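Local atomic coordinates of NADH oxidoreductase (Mesorhizobium loti, PDB entry 3PI7), a protein that probably binds NADPH and acts as an NAD(P)H-dependent oxidoreductase, pairing a GroES-like fold with a Rossmann fold. Residues G164-V169 / E188-I193; D158-E163 / I236-V241; L177-I182 / A203-I208; T224-M229 / I249-P254. All blocks are in the same frame, centred on the assembly; numbering follows the deposited sequence. Where two conformers were deposited one is given.

Contact 1: residues G164-V169 / E188-I193; sequences GEKAFV and EGFRPI
E188, at the close of a helix, offers its carbonyl to K166 of the facing segment, with E188 O and K166 NZ 3.3 Å apart in a weak hydrogen bond. G189 then leaves the helix through a Schellman motif, at a positive phi that favours glycine, and its carbonyl comes to lie beside K166 CD. F190 meets the same lysine with its ring. Bent at chi2 (-60°), K166 runs over one face, where its CD stands 4.0 Å from the centroid of the F190 ring and almost on the normal, while NZ sits off-centre above that face in a cation-pi contact. E165 O approaches the edge of this ring near its plane, and F157 meets it edge-to-face.

R191 starts the parallel pairing. R191 N bonds to K166 O at 2.8 Å, and R191 O accepts the longer bond from F168 N. Its side chain turns outward to a salt bridge with E232. P192, which has no N-H to give, packs instead: its CA lies over the face of the F168 ring, and P192 CG touches F168 CZ at 3.7 Å. Finally I193 N meets F168 O at 2.8 Å, while I193 CD1 nestles on the other face of the sheet against A167 CB and V169 CG2, 4.0 Å from each. Two neighbouring parallel strands joined through helix 176-188 make a classic beta-alpha-beta unit, the building block of the NAD(P)-binding Rossmann fold.

Contact 2: residues D158-E163 / I236-V241; sequences DIVKQE and IFLDAV
The flat carboxylate of E163 lies close to the tip of I236, with OE1 4.0 Å from I236 CD1, and is held from outside by R235, which makes a salt bridge to OE2. The other flat group, the ring of F237, points to the opposite side of the strand; D239 CB lies 3.5 Å above one face of the ring, toward its rim, and W259 stacks with F237.

Between helix 158-163 and the strand, I236 does most of the work. Its longer branch meets the aliphatic part of E163, with I236 CG1 3.7 Å from E163 CB, and its CD1 also reaches I159 CG2 at 3.8 Å. The other branch, CG2, rests against V160 CG2. That same V160 methyl extends to L238 CD1, 4.2 Å away, one step further along this side of the strand. With CG anti to the backbone N (chi1 -166°), E163 lays CB and CG against the isoleucine. An alanine at I236 is likely to open a gap between strand and helix, leaving I159 and the E163 methylenes without their apolar partner. Apolar packing alone thus joins the segments, the one charged residue contributing carbons while its carboxylate pairs with R235.

Contact 3: residues L177-I182 / A203-I208; sequences LCKLII and ALLKDI
I182, whose side chain faces I208, has its own backbone fixed by a short helical bond, with I182 N 2.8 Å from C178 O. Bonds of this kind stay within each helix; what passes between the two is carbon. I182 CG2 comes within 3.5 Å of I208 O, a packing contact with a carbonyl. The same methyl also meets I208 CD1 at 3.8 Å, and the two isoleucine side chains cross at about a right angle. With its CG1 lodged between the backbone N and the carbonyl carbon (chi1 52°), I208 brings CD1 across to both I182 and K179.

K179 serves here through its methylenes. K179 CG stands 3.8 Å from L205 CD2, while its CD, one step further out, touches L204 CD1 at 4.0 Å. L205 CD2 is thus shared between K179 and I182, whose CD1 lies 3.9 Å from it.

The axes of the short segments pass 10.0 Å apart and are inclined at 34°, so the helices run roughly side by side. Both lie against strand 191-196: I182 on P192 and V194, L205 on V194 and V196. On the far flank I181 packs against A153 and M156 of helix 148-163, which places helix 176-188 between that helix and helix 202-208 in the layer on this side of the parallel sheet.

Contact 4: residues T224-M229 / I249-P254; sequences TLREVM and IFNAMP
A252 and selenomethionine M229 bury the most surface where two helices of the Rossmann fold, 221-232 and 243-252, pack on the same face of the parallel sheet; R226 comes next. A252 CB points into helix 221-232. M229 CG lies 3.8 Å from A252 CB, and L225 CG 3.9 Å from the same atom. M229 also runs its CB past the carbonyl, 3.3 Å from A252 O, before the bend at chi2 (-58°) brings its selenium to CG of M253, also a selenomethionine. Deeper in, L225 sets CD2 against I249.

R226 was modelled in two positions, and in the one described here its chain stretches from CG to NE over A252, whose CB lies above one face of the guanidinium, toward the rim. In this conformer R226 NH2 donates to N251 OD1 at 2.6 Å, a short and bent bond (135° at the hydrogen), with the acceptor in the guanidinium plane and the two flat groups nearly perpendicular, 87° apart. A leucine in place of N251 would probably leave R226 NH2 without this acceptor and let the guanidinium turn more freely above A252. Water extends the polar rim of the contact: one molecule donates to A252 O and weakly accepts from R226 NH1, and another takes a hydrogen bond from R226 NH1 and gives one to N251 O, 2.9 Å from that carbonyl oxygen.

Overall arrangement
Followed from the N terminus, the chain opens contact 2 with helix residues 158-163 and at once opens contact 1 with 164-169. Contact 3 opens at 177-182, before 188-193 closes contact 1, so these two cross; 203-208 then closes contact 3. Contact 4 opens at 224-229, and 236-241 closes the long loop of contact 2, inside which contacts 1 and 3 are nested. Contact 4 crosses contact 2 and closes at 249-254. The central strands of contacts 1 and 2 join directly through V169 and the backbones of I236 and L238. Contacts 2 and 3 pack helices on one face of this sheet, contact 4 on the other.

Contact 1: residues G164-V169 / E188-I193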
loop_
_atom_site.group_PDB
_atom_site.type_symbol
_atom_site.label_atom_id
_atom_site.label_comp_id
_atom_site.label_asym_id
_atom_site.label_seq_id
_atom_site.Cartn_x
_atom_site.Cartn_y
_atom_site.Cartn_z
ATOM N N GLY A 164 18.175 -3.754 1.098
ATOM C CA GLY A 164 19.411 -3.851 1.870
ATOM C C GLY A 164 19.357 -4.451 3.256
ATOM O O GLY A 164 20.412 -4.744 3.832
ATOM N N GLU A 165 18.156 -4.678 3.792
ATOM C CA GLU A 165 17.987 -5.299 5.105
ATOM C C GLU A 165 18.175 -6.816 4.961
ATOM O O GLU A 165 17.627 -7.398 4.029
ATOM C CB GLU A 165 16.598 -4.949 5.659
ATOM C CG GLU A 165 16.513 -5.131 7.155
ATOM C CD GLU A 165 17.557 -4.390 7.972
ATOM O OE1 GLU A 165 17.748 -3.168 7.761
ATOM O OE2 GLU A 165 18.220 -5.056 8.799
ATOM N N LYS A 166 19.018 -7.450 5.813
ATOM C CA LYS A 166 19.274 -8.870 5.665
ATOM C C LYS A 166 18.018 -9.718 5.890
ATOM O O LYS A 166 17.759 -10.642 5.110
ATOM C CB LYS A 166 20.438 -9.337 6.565
ATOM C CG LYS A 166 21.798 -8.808 6.084
ATOM C CD LYS A 166 22.196 -9.260 4.641
ATOM C CE LYS A 166 23.394 -8.512 4.099
ATOM N NZ LYS A 166 23.899 -9.115 2.842
ATOM N N ALA A 167 17.191 -9.354 6.881
ATOM C CA ALA A 167 15.981 -10.129 7.130
ATOM C C ALA A 167 14.836 -9.701 6.246
ATOM O O ALA A 167 14.674 -8.528 5.974
ATOM C CB ALA A 167 15.552 -9.990 8.579
ATOM N N PHE A 168 14.009 -10.674 5.823
ATOM C CA PHE A 168 12.817 -10.377 5.040
ATOM C C PHE A 168 11.793 -11.458 5.358
ATOM O O PHE A 168 12.145 -12.477 5.957
ATOM C CB PHE A 168 13.137 -10.247 3.551
ATOM C CG PHE A 168 13.547 -11.531 2.898
ATOM C CD1 PHE A 168 14.845 -12.030 3.051
ATOM C CD2 PHE A 168 12.622 -12.289 2.175
ATOM C CE1 PHE A 168 15.232 -13.205 2.409
ATOM C CE2 PHE A 168 13.010 -13.480 1.554
ATOM C CZ PHE A 168 14.295 -13.956 1.725
ATOM N N VAL A 169 10.531 -11.191 5.066
ATOM C CA VAL A 169 9.464 -12.115 5.464
ATOM C C VAL A 169 8.744 -12.672 4.250
ATOM O O VAL A 169 8.507 -11.955 3.279
ATOM C CB VAL A 169 8.453 -11.423 6.445
ATOM C CG1 VAL A 169 7.411 -12.404 6.988
ATOM C CG2 VAL A 169 9.171 -10.740 7.592
ATOM N N GLU A 188 23.572 -15.162 -0.412
ATOM C CA GLU A 188 23.947 -13.768 -0.216
ATOM C C GLU A 188 23.935 -13.323 1.243
ATOM O O GLU A 188 24.117 -12.138 1.508
ATOM C CB GLU A 188 23.014 -12.863 -1.032
ATOM C CG GLU A 188 23.036 -13.160 -2.517
ATOM C CD GLU A 188 23.666 -12.100 -3.397
ATOM O OE1 GLU A 188 24.696 -11.512 -2.995
ATOM O OE2 GLU A 188 23.145 -11.892 -4.517
ATOM N N GLY A 189 23.687 -14.251 2.169
ATOM C CA GLY A 189 23.651 -13.953 3.598
ATOM C C GLY A 189 22.388 -13.270 4.087
ATOM O O GLY A 189 22.403 -12.613 5.136
ATOM N N PHE A 190 21.286 -13.365 3.312
ATOM C CA PHE A 190 20.023 -12.800 3.746
ATOM C C PHE A 190 19.345 -13.820 4.675
ATOM O O PHE A 190 19.731 -14.998 4.712
ATOM C CB PHE A 190 19.143 -12.385 2.567
ATOM C CG PHE A 190 19.632 -11.103 1.936
ATOM C CD1 PHE A 190 20.707 -11.109 1.052
ATOM C CD2 PHE A 190 18.983 -9.901 2.180
ATOM C CE1 PHE A 190 21.166 -9.925 0.474
ATOM C CE2 PHE A 190 19.441 -8.713 1.603
ATOM C CZ PHE A 190 20.516 -8.736 0.730
ATOM N N ARG A 191 18.376 -13.350 5.459
ATOM C CA ARG A 191 17.753 -14.117 6.531
ATOM C C ARG A 191 16.257 -14.200 6.358
ATOM O O ARG A 191 15.521 -13.362 6.852
ATOM C CB ARG A 191 18.106 -13.469 7.861
ATOM C CG ARG A 191 19.587 -13.580 8.152
ATOM C CD ARG A 191 19.980 -12.748 9.363
ATOM N NE ARG A 191 19.382 -13.252 10.606
ATOM C CZ ARG A 191 19.923 -14.203 11.363
ATOM N NH1 ARG A 191 21.047 -14.806 10.987
ATOM N NH2 ARG A 191 19.326 -14.582 12.487
ATOM N N PRO A 192 15.787 -15.280 5.734
ATOM C CA PRO A 192 14.348 -15.390 5.488
ATOM C C PRO A 192 13.580 -15.719 6.746
ATOM O O PRO A 192 13.990 -16.566 7.532
ATOM C CB PRO A 192 14.244 -16.541 4.465
ATOM C CG PRO A 192 15.619 -16.695 3.914
ATOM C CD PRO A 192 16.538 -16.327 5.021
ATOM N N ILE A 193 12.425 -15.080 6.894
ATOM C CA ILE A 193 11.498 -15.357 7.986
ATOM C C ILE A 193 10.296 -15.896 7.273
ATOM O O ILE A 193 9.683 -15.146 6.515
ATOM C CB ILE A 193 11.197 -14.076 8.799
ATOM C CG1 ILE A 193 12.459 -13.525 9.489
ATOM C CG2 ILE A 193 10.022 -14.293 9.795
ATOM C CD1 ILE A 193 12.314 -11.977 9.807
#

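Contact 2: residues D158-E163 / I236-V241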
loop_
_atom_site.group_PDB
_atom_site.type_symbol
_atom_site.label_atom_id
_atom_site.label_comp_id
_atom_site.label_asym_id
_atom_site.label_seq_id
_atom_site.Cartn_x
_atom_site.Cartn_y
_atom_site.Cartn_z
ATOM N N ASP A 158 15.499 -9.490 -5.897
ATOM C CA ASP A 158 16.156 -8.230 -6.259
ATOM C C ASP A 158 15.566 -7.087 -5.398
ATOM O O ASP A 158 16.290 -6.193 -4.992
ATOM C CB ASP A 158 15.998 -7.933 -7.764
ATOM C CG ASP A 158 17.096 -8.477 -8.678
ATOM O OD1 ASP A 158 18.133 -8.952 -8.153
ATOM O OD2 ASP A 158 16.939 -8.378 -9.920
ATOM N N ILE A 159 14.247 -7.149 -5.100
ATOM C CA ILE A 159 13.588 -6.132 -4.244
ATOM C C ILE A 159 14.202 -6.206 -2.845
ATOM O O ILE A 159 14.549 -5.184 -2.261
ATOM C CB ILE A 159 12.059 -6.322 -4.186
ATOM C CG1 ILE A 159 11.434 -6.176 -5.585
ATOM C CG2 ILE A 159 11.423 -5.349 -3.174
ATOM C CD1 ILE A 159 9.973 -6.755 -5.688
ATOM N N VAL A 160 14.334 -7.429 -2.312
ATOM C CA VAL A 160 14.941 -7.639 -0.992
ATOM C C VAL A 160 16.368 -7.067 -0.981
ATOM O O VAL A 160 16.754 -6.366 -0.039
ATOM C CB VAL A 160 14.923 -9.146 -0.615
ATOM C CG1 VAL A 160 15.674 -9.390 0.699
ATOM C CG2 VAL A 160 13.492 -9.650 -0.512
ATOM N N LYS A 161 17.166 -7.404 -1.993
ATOM C CA LYS A 161 18.556 -6.922 -2.071
ATOM C C LYS A 161 18.652 -5.421 -2.150
ATOM O O LYS A 161 19.507 -4.844 -1.489
ATOM C CB LYS A 161 19.243 -7.497 -3.309
ATOM C CG LYS A 161 19.661 -8.938 -3.167
ATOM C CD LYS A 161 20.556 -9.324 -4.349
ATOM C CE LYS A 161 21.983 -8.827 -4.196
ATOM N N GLN A 162 17.799 -4.786 -2.980
ATOM C CA GLN A 162 17.811 -3.337 -3.141
ATOM C C GLN A 162 17.393 -2.628 -1.851
ATOM O O GLN A 162 17.848 -1.515 -1.589
ATOM C CB GLN A 162 16.920 -2.905 -4.320
ATOM C CG GLN A 162 17.497 -3.289 -5.704
ATOM C CD GLN A 162 18.976 -2.992 -5.848
ATOM O OE1 GLN A 162 19.410 -1.835 -5.800
ATOM N NE2 GLN A 162 19.789 -4.036 -5.987
ATOM N N GLU A 163 16.547 -3.267 -1.039
ATOM C CA GLU A 163 16.142 -2.673 0.227
ATOM C C GLU A 163 17.334 -2.715 1.201
ATOM O O GLU A 163 17.493 -1.793 1.997
ATOM C CB GLU A 163 14.904 -3.402 0.774
ATOM C CG GLU A 163 14.196 -2.672 1.906
ATOM C CD GLU A 163 13.715 -1.254 1.631
ATOM O OE1 GLU A 163 13.079 -1.012 0.576
ATOM O OE2 GLU A 163 13.957 -0.388 2.500
ATOM N N ILE A 236 11.079 -6.014 3.973
ATOM C CA ILE A 236 10.312 -6.544 2.857
ATOM C C ILE A 236 9.517 -7.706 3.281
ATOM O O ILE A 236 10.057 -8.624 3.876
ATOM C CB ILE A 236 11.207 -6.931 1.642
ATOM C CG1 ILE A 236 12.039 -5.715 1.173
ATOM C CG2 ILE A 236 10.395 -7.548 0.491
ATOM C CD1 ILE A 236 11.152 -4.499 0.564
ATOM N N PHE A 237 8.218 -7.690 2.923
ATOM C CA PHE A 237 7.343 -8.826 3.192
ATOM C C PHE A 237 6.740 -9.251 1.865
ATOM O O PHE A 237 5.959 -8.501 1.271
ATOM C CB PHE A 237 6.276 -8.414 4.229
ATOM C CG PHE A 237 5.096 -9.338 4.413
ATOM C CD1 PHE A 237 5.236 -10.725 4.264
ATOM C CD2 PHE A 237 3.848 -8.835 4.748
ATOM C CE1 PHE A 237 4.137 -11.572 4.416
ATOM C CE2 PHE A 237 2.758 -9.695 4.957
ATOM C CZ PHE A 237 2.920 -11.057 4.823
ATOM N N LEU A 238 7.112 -10.458 1.402
ATOM C CA LEU A 238 6.617 -11.032 0.147
ATOM C C LEU A 238 5.468 -11.924 0.536
ATOM O O LEU A 238 5.662 -12.932 1.227
ATOM C CB LEU A 238 7.735 -11.785 -0.621
ATOM C CG LEU A 238 9.006 -10.969 -0.904
ATOM C CD1 LEU A 238 10.068 -11.836 -1.627
ATOM C CD2 LEU A 238 8.683 -9.755 -1.750
ATOM N N ASP A 239 4.264 -11.528 0.148
ATOM C CA ASP A 239 3.082 -12.226 0.610
ATOM C C ASP A 239 2.285 -12.923 -0.493
ATOM O O ASP A 239 1.728 -12.261 -1.371
ATOM C CB ASP A 239 2.191 -11.192 1.315
ATOM C CG ASP A 239 0.876 -11.726 1.866
ATOM O OD1 ASP A 239 0.825 -12.922 2.250
ATOM O OD2 ASP A 239 -0.081 -10.937 1.953
ATOM N N ALA A 240 2.150 -14.255 -0.383
ATOM C CA ALA A 240 1.362 -15.062 -1.317
ATOM C C ALA A 240 -0.042 -15.386 -0.754
ATOM O O ALA A 240 -0.854 -16.010 -1.461
ATOM C CB ALA A 240 2.091 -16.397 -1.584
ATOM N N VAL A 241 -0.301 -15.049 0.522
ATOM C CA VAL A 241 -1.468 -15.538 1.234
ATOM C C VAL A 241 -2.526 -14.471 1.453
ATOM O O VAL A 241 -3.700 -14.730 1.181
ATOM C CB VAL A 241 -1.013 -16.187 2.580
ATOM C CG1 VAL A 241 -2.188 -16.651 3.434
ATOM C CG2 VAL A 241 -0.066 -17.372 2.332
#

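Contact 3: residues L177-I182 / A203-I208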
loop_
_atom_site.group_PDB
_atom_site.type_symbol
_atom_site.label_atom_id
_atom_site.label_comp_id
_atom_site.label_asym_id
_atom_site.label_seq_id
_atom_site.Cartn_x
_atom_site.Cartn_y
_atom_site.Cartn_z
ATOM N N LEU A 177 8.307 -21.502 -4.949
ATOM C CA LEU A 177 8.838 -20.158 -5.128
ATOM C C LEU A 177 9.634 -19.701 -3.876
ATOM O O LEU A 177 10.786 -19.228 -3.997
ATOM C CB LEU A 177 7.682 -19.209 -5.432
ATOM C CG LEU A 177 7.997 -17.726 -5.566
ATOM C CD1 LEU A 177 9.151 -17.460 -6.537
ATOM C CD2 LEU A 177 6.764 -16.980 -6.038
ATOM N N CYS A 178 9.031 -19.867 -2.691
ATOM C CA CYS A 178 9.696 -19.465 -1.448
ATOM C C CYS A 178 10.980 -20.252 -1.261
ATOM O O CYS A 178 11.998 -19.673 -0.856
ATOM C CB CYS A 178 8.764 -19.610 -0.253
ATOM S SG CYS A 178 7.444 -18.368 -0.205
ATOM N N LYS A 179 10.972 -21.545 -1.614
ATOM C CA LYS A 179 12.178 -22.343 -1.499
ATOM C C LYS A 179 13.273 -21.834 -2.431
ATOM O O LYS A 179 14.428 -21.819 -2.026
ATOM C CB LYS A 179 11.887 -23.834 -1.723
ATOM C CG LYS A 179 10.973 -24.383 -0.625
ATOM C CD LYS A 179 10.942 -25.914 -0.547
ATOM C CE LYS A 179 10.168 -26.561 -1.659
ATOM N NZ LYS A 179 9.986 -28.012 -1.376
ATOM N N LEU A 180 12.940 -21.377 -3.654
ATOM C CA LEU A 180 13.968 -20.804 -4.535
ATOM C C LEU A 180 14.545 -19.507 -3.924
ATOM O O LEU A 180 15.750 -19.261 -3.990
ATOM C CB LEU A 180 13.383 -20.496 -5.924
ATOM C CG LEU A 180 13.032 -21.681 -6.830
ATOM C CD1 LEU A 180 12.343 -21.200 -8.058
ATOM C CD2 LEU A 180 14.251 -22.497 -7.179
ATOM N N ILE A 181 13.675 -18.656 -3.372
ATOM C CA ILE A 181 14.112 -17.387 -2.773
ATOM C C ILE A 181 14.968 -17.662 -1.549
ATOM O O ILE A 181 15.987 -17.010 -1.375
ATOM C CB ILE A 181 12.912 -16.450 -2.461
ATOM C CG1 ILE A 181 12.229 -16.089 -3.790
ATOM C CG2 ILE A 181 13.392 -15.141 -1.723
ATOM C CD1 ILE A 181 10.945 -15.272 -3.681
ATOM N N ILE A 182 14.569 -18.651 -0.731
ATOM C CA ILE A 182 15.344 -19.021 0.466
ATOM C C ILE A 182 16.791 -19.384 0.039
ATOM O O ILE A 182 17.742 -18.890 0.652
ATOM C CB ILE A 182 14.656 -20.145 1.297
ATOM C CG1 ILE A 182 13.390 -19.614 1.989
ATOM C CG2 ILE A 182 15.632 -20.670 2.370
ATOM C CD1 ILE A 182 12.419 -20.681 2.533
ATOM N N ALA A 203 11.909 -28.181 9.657
ATOM C CA ALA A 203 13.255 -28.694 9.403
ATOM C C ALA A 203 13.690 -28.500 7.953
ATOM O O ALA A 203 14.805 -28.029 7.727
ATOM C CB ALA A 203 13.350 -30.166 9.785
ATOM N N LEU A 204 12.812 -28.791 6.974
ATOM C CA LEU A 204 13.255 -28.681 5.589
ATOM C C LEU A 204 13.522 -27.246 5.192
ATOM O O LEU A 204 14.472 -27.002 4.438
ATOM C CB LEU A 204 12.320 -29.370 4.585
ATOM C CG LEU A 204 10.978 -28.739 4.209
ATOM C CD1 LEU A 204 11.109 -27.939 2.921
ATOM C CD2 LEU A 204 9.941 -29.842 3.940
ATOM N N LEU A 205 12.692 -26.307 5.672
ATOM C CA LEU A 205 12.880 -24.897 5.302
ATOM C C LEU A 205 14.108 -24.325 5.974
ATOM O O LEU A 205 14.847 -23.575 5.344
ATOM C CB LEU A 205 11.635 -24.048 5.587
ATOM C CG LEU A 205 10.485 -24.399 4.655
ATOM C CD1 LEU A 205 9.243 -23.662 5.009
ATOM C CD2 LEU A 205 10.855 -24.197 3.168
ATOM N N LYS A 206 14.396 -24.762 7.208
ATOM C CA LYS A 206 15.608 -24.321 7.881
ATOM C C LYS A 206 16.837 -24.904 7.190
ATOM O O LYS A 206 17.855 -24.213 7.059
ATOM C CB LYS A 206 15.560 -24.708 9.347
ATOM C CG LYS A 206 14.783 -23.709 10.170
ATOM C CD LYS A 206 14.573 -24.203 11.582
ATOM C CE LYS A 206 13.871 -23.162 12.414
ATOM N NZ LYS A 206 13.591 -23.642 13.793
ATOM N N ASP A 207 16.718 -26.144 6.680
ATOM C CA ASP A 207 17.799 -26.827 5.972
ATOM C C ASP A 207 18.239 -26.055 4.730
ATOM O O ASP A 207 19.432 -25.917 4.492
ATOM C CB ASP A 207 17.368 -28.241 5.572
ATOM C CG ASP A 207 18.482 -29.033 4.922
ATOM O OD1 ASP A 207 19.515 -29.271 5.601
ATOM O OD2 ASP A 207 18.335 -29.394 3.731
ATOM N N ILE A 208 17.287 -25.503 3.980
ATOM C CA ILE A 208 17.632 -24.785 2.757
ATOM C C ILE A 208 18.055 -23.327 3.037
ATOM O O ILE A 208 18.525 -22.648 2.121
ATOM C CB ILE A 208 16.504 -24.878 1.700
ATOM C CG1 ILE A 208 15.152 -24.462 2.268
ATOM C CG2 ILE A 208 16.458 -26.307 1.110
ATOM C CD1 ILE A 208 14.218 -23.985 1.255
#

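Contact 4: residues T224-M229 / I249-P254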
loop_
_atom_site.group_PDB
_atom_site.type_symbol
_atom_site.label_atom_id
_atom_site.label_comp_id
_atom_site.label_asym_id
_atom_site.label_seq_id
_atom_site.Cartn_x
_atom_site.Cartn_y
_atom_site.Cartn_z
ATOM N N THR A 224 5.372 -14.669 19.287
ATOM C CA THR A 224 6.614 -15.140 18.658
ATOM C C THR A 224 6.938 -14.207 17.506
ATOM O O THR A 224 8.077 -13.767 17.353
ATOM C CB THR A 224 6.421 -16.596 18.179
ATOM O OG1 THR A 224 6.148 -17.401 19.309
ATOM C CG2 THR A 224 7.649 -17.159 17.451
ATOM N N LEU A 225 5.919 -13.887 16.702
ATOM C CA LEU A 225 6.053 -12.988 15.562
ATOM C C LEU A 225 6.684 -11.655 15.973
ATOM O O LEU A 225 7.678 -11.248 15.355
ATOM C CB LEU A 225 4.671 -12.791 14.921
ATOM C CG LEU A 225 4.523 -11.843 13.742
ATOM C CD1 LEU A 225 5.439 -12.235 12.589
ATOM C CD2 LEU A 225 3.108 -11.804 13.315
ATOM N N ARG A 226 6.135 -10.989 17.020
ATOM C CA ARG A 226 6.654 -9.711 17.497
ATOM C C ARG A 226 8.089 -9.848 17.990
ATOM O O ARG A 226 8.889 -8.947 17.742
ATOM C CB ARG A 226 5.750 -9.111 18.587
ATOM C CG ARG A 226 4.365 -8.843 18.031
ATOM C CD ARG A 226 3.483 -7.957 18.877
ATOM N NE ARG A 226 2.255 -7.663 18.135
ATOM C CZ ARG A 226 2.127 -6.671 17.258
ATOM N NH1 ARG A 226 3.131 -5.829 17.042
ATOM N NH2 ARG A 226 0.989 -6.505 16.604
ATOM N N GLU A 227 8.436 -10.971 18.632
ATOM C CA GLU A 227 9.814 -11.179 19.101
ATOM C C GLU A 227 10.751 -11.271 17.916
ATOM O O GLU A 227 11.807 -10.645 17.912
ATOM C CB GLU A 227 9.911 -12.441 19.963
ATOM C CG GLU A 227 9.301 -12.290 21.354
ATOM C CD GLU A 227 9.252 -13.584 22.139
ATOM O OE1 GLU A 227 10.022 -14.511 21.807
ATOM O OE2 GLU A 227 8.493 -13.650 23.132
ATOM N N VAL A 228 10.333 -11.983 16.875
ATOM C CA VAL A 228 11.178 -12.140 15.676
ATOM C C VAL A 228 11.294 -10.794 14.928
ATOM O O VAL A 228 12.374 -10.451 14.446
ATOM C CB VAL A 228 10.632 -13.277 14.766
ATOM C CG1 VAL A 228 11.438 -13.356 13.464
ATOM C CG2 VAL A 228 10.695 -14.616 15.515
HETATM N N MSE A 229 10.180 -10.055 14.785
HETATM C CA MSE A 229 10.229 -8.757 14.116
HETATM C C MSE A 229 11.156 -7.812 14.838
HETATM O O MSE A 229 11.882 -7.092 14.184
HETATM C CB MSE A 229 8.838 -8.097 14.031
HETATM C CG MSE A 229 7.873 -8.869 13.206
HETATM SE SE MSE A 229 8.390 -9.184 11.410
HETATM C CE MSE A 229 8.972 -11.047 11.577
ATOM N N ILE A 249 1.235 -10.073 10.239
ATOM C CA ILE A 249 2.656 -9.906 9.940
ATOM C C ILE A 249 2.949 -8.428 9.674
ATOM O O ILE A 249 3.819 -7.868 10.293
ATOM C CB ILE A 249 3.045 -10.798 8.742
ATOM C CG1 ILE A 249 3.029 -12.286 9.173
ATOM C CG2 ILE A 249 4.425 -10.384 8.174
ATOM C CD1 ILE A 249 3.131 -13.232 7.988
ATOM N N PHE A 250 2.213 -7.812 8.736
ATOM C CA PHE A 250 2.397 -6.416 8.406
ATOM C C PHE A 250 2.327 -5.532 9.645
ATOM O O PHE A 250 3.177 -4.665 9.840
ATOM C CB PHE A 250 1.332 -6.001 7.402
ATOM C CG PHE A 250 1.460 -4.566 6.954
ATOM C CD1 PHE A 250 2.586 -4.139 6.249
ATOM C CD2 PHE A 250 0.420 -3.658 7.164
ATOM C CE1 PHE A 250 2.680 -2.831 5.778
ATOM C CE2 PHE A 250 0.505 -2.354 6.678
ATOM C CZ PHE A 250 1.635 -1.951 5.985
ATOM N N ASN A 251 1.329 -5.766 10.496
ATOM C CA ASN A 251 1.147 -5.000 11.717
ATOM C C ASN A 251 2.377 -5.066 12.643
ATOM O O ASN A 251 2.737 -4.067 13.274
ATOM C CB ASN A 251 -0.073 -5.549 12.451
ATOM C CG ASN A 251 -0.480 -4.744 13.659
ATOM O OD1 ASN A 251 -0.390 -5.207 14.801
ATOM N ND2 ASN A 251 -0.887 -3.526 13.433
ATOM N N ALA A 252 3.031 -6.233 12.715
ATOM C CA ALA A 252 4.170 -6.454 13.611
ATOM C C ALA A 252 5.487 -5.967 13.011
ATOM O O ALA A 252 6.483 -5.854 13.742
ATOM C CB ALA A 252 4.288 -7.934 13.960
HETATM N N MSE A 253 5.508 -5.689 11.701
HETATM C CA MSE A 253 6.772 -5.304 11.101
HETATM C C MSE A 253 7.208 -3.894 11.511
HETATM O O MSE A 253 6.373 -3.048 11.905
HETATM C CB MSE A 253 6.717 -5.438 9.579
HETATM C CG MSE A 253 6.775 -6.863 9.127
HETATM SE SE MSE A 253 6.379 -6.883 7.266
HETATM C CE MSE A 253 8.228 -6.488 6.570
ATOM N N PRO A 254 8.541 -3.618 11.429
ATOM C CA PRO A 254 9.016 -2.296 11.838
ATOM C C PRO A 254 8.687 -1.229 10.802
ATOM O O PRO A 254 8.094 -1.510 9.746
ATOM C CB PRO A 254 10.531 -2.489 11.958
ATOM C CG PRO A 254 10.854 -3.520 10.966
ATOM C CD PRO A 254 9.685 -4.487 11.032
HETATM O O HOH W 1 6.157 -6.134 16.536
HETATM O O HOH W 2 3.448 -2.810 15.774
#